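Local coordinates for xylooligosaccharide oxidase (Myceliophthora thermophila, PDB 5L6G), which oxidises the C1 hydroxyl of xylooligosaccharides and related sugars to lactones, using a bicovalently bound FAD and reducing molecular oxygen to hydrogen peroxide, at residues 77-81 and 484-488. Numbering follows the deposited sequence.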
ATOM      1  N   VAL A  77      23.046  -8.175  -3.525  1.00 14.83           N
ATOM      2  CA  VAL A  77      22.344  -8.791  -4.645  1.00 14.95           C
ATOM      3  C   VAL A  77      23.249  -9.779  -5.389  1.00 15.74           C
ATOM      4  O   VAL A  77      22.848 -10.921  -5.676  1.00 15.49           O
ATOM      5  CB  VAL A  77      21.821  -7.734  -5.612  1.00 14.96           C
ATOM      6  CG1 VAL A  77      21.405  -8.360  -6.946  1.00 15.18           C
ATOM      7  CG2 VAL A  77      20.649  -6.999  -4.976  1.00 14.42           C
ATOM      8  N   LEU A  78      24.477  -9.353  -5.678  1.00 16.27           N
ATOM      9  CA  LEU A  78      25.402 -10.203  -6.394  1.00 17.21           C
ATOM     10  C   LEU A  78      25.709 -11.478  -5.624  1.00 17.18           C
ATOM     11  O   LEU A  78      25.862 -12.554  -6.229  1.00 17.45           O
ATOM     12  CB  LEU A  78      26.693  -9.457  -6.656  1.00 18.39           C
ATOM     13  CG  LEU A  78      26.579  -8.426  -7.764  1.00 19.32           C
ATOM     14  CD1 LEU A  78      27.680  -7.373  -7.625  1.00 20.48           C
ATOM     15  CD2 LEU A  78      26.671  -9.126  -9.121  1.00 20.30           C
ATOM     16  N   CYS A  79      25.785 -11.349  -4.300  1.00 16.64           N
ATOM     17  CA  CYS A  79      26.076 -12.492  -3.443  1.00 16.87           C
ATOM     18  C   CYS A  79      24.973 -13.542  -3.537  1.00 16.33           C
ATOM     19  O   CYS A  79      25.252 -14.731  -3.693  1.00 16.46           O
ATOM     20  CB  CYS A  79      26.303 -12.052  -1.999  1.00 16.91           C
ATOM     21  SG  CYS A  79      28.030 -11.640  -1.712  1.00 17.70           S
ATOM     22  N   ALA A  80      23.730 -13.083  -3.457  1.00 15.55           N
ATOM     23  CA  ALA A  80      22.575 -13.947  -3.640  1.00 15.22           C
ATOM     24  C   ALA A  80      22.634 -14.644  -4.976  1.00 15.36           C
ATOM     25  O   ALA A  80      22.388 -15.837  -5.055  1.00 15.43           O
ATOM     26  CB  ALA A  80      21.292 -13.161  -3.537  1.00 14.66           C
ATOM     27  N   ALA A  81      22.927 -13.892  -6.024  1.00 15.51           N
ATOM     28  CA  ALA A  81      23.027 -14.468  -7.362  1.00 16.28           C
ATOM     29  C   ALA A  81      24.141 -15.517  -7.443  1.00 17.27           C
ATOM     30  O   ALA A  81      23.933 -16.594  -7.990  1.00 17.55           O
ATOM     31  CB  ALA A  81      23.268 -13.388  -8.393  1.00 16.33           C
ATOM     32  N   GLU A 484      14.689 -14.882 -11.753  1.00 15.11           N
ATOM     33  CA  GLU A 484      13.805 -14.657 -10.620  1.00 14.64           C
ATOM     34  C   GLU A 484      14.565 -14.619  -9.311  1.00 14.26           C
ATOM     35  O   GLU A 484      14.176 -15.242  -8.313  1.00 13.70           O
ATOM     36  CB  GLU A 484      12.689 -15.699 -10.548  1.00 15.21           C
ATOM     37  CG  GLU A 484      11.854 -15.790 -11.816  1.00 15.94           C
ATOM     38  CD  GLU A 484      10.648 -16.664 -11.620  1.00 16.36           C
ATOM     39  OE1 GLU A 484       9.756 -16.269 -10.861  1.00 16.78           O
ATOM     40  OE2 GLU A 484      10.610 -17.753 -12.199  1.00 17.21           O
ATOM     41  N   LEU A 485      15.660 -13.881  -9.315  1.00 14.23           N
ATOM     42  CA  LEU A 485      16.391 -13.650  -8.086  1.00 14.35           C
ATOM     43  C   LEU A 485      15.502 -13.048  -7.006  1.00 13.69           C
ATOM     44  O   LEU A 485      15.632 -13.391  -5.827  1.00 13.41           O
ATOM     45  CB  LEU A 485      17.590 -12.730  -8.326  1.00 14.78           C
ATOM     46  CG  LEU A 485      18.455 -12.520  -7.086  1.00 15.31           C
ATOM     47  CD1 LEU A 485      19.184 -13.804  -6.752  1.00 15.92           C
ATOM     48  CD2 LEU A 485      19.460 -11.408  -7.296  1.00 16.05           C
ATOM     49  N   PHE A 486      14.610 -12.150  -7.411  1.00 13.44           N
ATOM     50  CA  PHE A 486      13.736 -11.450  -6.465  1.00 13.03           C
ATOM     51  C   PHE A 486      12.408 -12.160  -6.215  1.00 13.02           C
ATOM     52  O   PHE A 486      11.421 -11.530  -5.866  1.00 12.76           O
ATOM     53  CB  PHE A 486      13.508 -10.020  -6.952  1.00 13.09           C
ATOM     54  CG  PHE A 486      14.782  -9.240  -7.108  1.00 13.23           C
ATOM     55  CD1 PHE A 486      15.611  -9.028  -6.013  1.00 13.64           C
ATOM     56  CD2 PHE A 486      15.153  -8.722  -8.331  1.00 13.62           C
ATOM     57  CE1 PHE A 486      16.793  -8.298  -6.132  1.00 13.70           C
ATOM     58  CE2 PHE A 486      16.329  -8.002  -8.464  1.00 14.04           C
ATOM     59  CZ  PHE A 486      17.149  -7.787  -7.367  1.00 14.20           C
ATOM     60  N   TYR A 487      12.429 -13.480  -6.333  1.00 13.33           N
ATOM     61  CA  TYR A 487      11.251 -14.308  -6.210  1.00 13.50           C
ATOM     62  C   TYR A 487      10.598 -14.148  -4.856  1.00 12.81           C
ATOM     63  O   TYR A 487      11.267 -14.046  -3.841  1.00 12.26           O
ATOM     64  CB  TYR A 487      11.625 -15.793  -6.418  1.00 14.43           C
ATOM     65  CG  TYR A 487      10.484 -16.711  -6.087  1.00 14.97           C
ATOM     66  CD1 TYR A 487       9.486 -16.948  -7.011  1.00 15.14           C
ATOM     67  CD2 TYR A 487      10.351 -17.268  -4.810  1.00 15.19           C
ATOM     68  CE1 TYR A 487       8.416 -17.762  -6.712  1.00 15.61           C
ATOM     69  CE2 TYR A 487       9.281 -18.088  -4.500  1.00 15.40           C
ATOM     70  CZ  TYR A 487       8.302 -18.314  -5.451  1.00 15.77           C
ATOM     71  OH  TYR A 487       7.212 -19.110  -5.173  1.00 16.09           O
ATOM     72  N   TYR A 488       9.273 -14.109  -4.871  1.00 12.56           N
ATOM     73  CA  TYR A 488       8.471 -14.381  -3.705  1.00 12.39           C
ATOM     74  C   TYR A 488       7.213 -15.060  -4.233  1.00 12.43           C
ATOM     75  O   TYR A 488       7.008 -15.074  -5.437  1.00 12.51           O
ATOM     76  CB  TYR A 488       8.184 -13.140  -2.876  1.00 12.12           C
ATOM     77  CG  TYR A 488       7.483 -12.003  -3.573  1.00 11.86           C
ATOM     78  CD1 TYR A 488       8.198 -11.071  -4.316  1.00 12.01           C
ATOM     79  CD2 TYR A 488       6.133 -11.823  -3.428  1.00 11.71           C
ATOM     80  CE1 TYR A 488       7.564  -9.978  -4.914  1.00 11.88           C
ATOM     81  CE2 TYR A 488       5.491 -10.747  -4.028  1.00 11.70           C
ATOM     82  CZ  TYR A 488       6.210  -9.835  -4.775  1.00 11.54           C
ATOM     83  OH  TYR A 488       5.538  -8.753  -5.330  1.00 11.82           O
TER
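The Phe486 ring turns its edge to the helix: CE1 lies 4.2 Å from Val77 CG2, which is near the ring plane. One ring face carries the neighbouring Leu485, whose CD2 sits 4.2 Å above the plane and out toward the rim. That methyl also reaches the helix, 3.6 Å from Val77 CG1, so the valine and the ring both bear on Leu485. With CG anti to the backbone N (chi1 -176°), the leucine extends from the turn to the helix and divides its two methyls: CD2 goes to Val77, while CD1 lies 3.9 Å from Ala80 CB and 3.8 Å from Ala81 N. The short side chains of Ala80 and Ala81 are consistent with this close approach to the helix backbone, where Ala81 N is hydrogen-bonded to Val77 O. Cutting Leu485 back to alanine would remove both methyls and is likely to open a gap between the turn and the helix and to strip the Phe486 face of its methyl cover. Asp481, just ahead of the type I turn from Glu484 to Tyr487, accepts hydrogen bonds from the backbone N of both Leu485 and Phe486. Ile219 of strand 219-229 touches both Val77 and Phe486. No hydrogen bond crosses between residues 77-81, in the FAD-binding PCMH-type region, and 484-488 of the berberine-like region; their contact is apolar and depends on van der Waals and hydrophobic packing, without a directional bond.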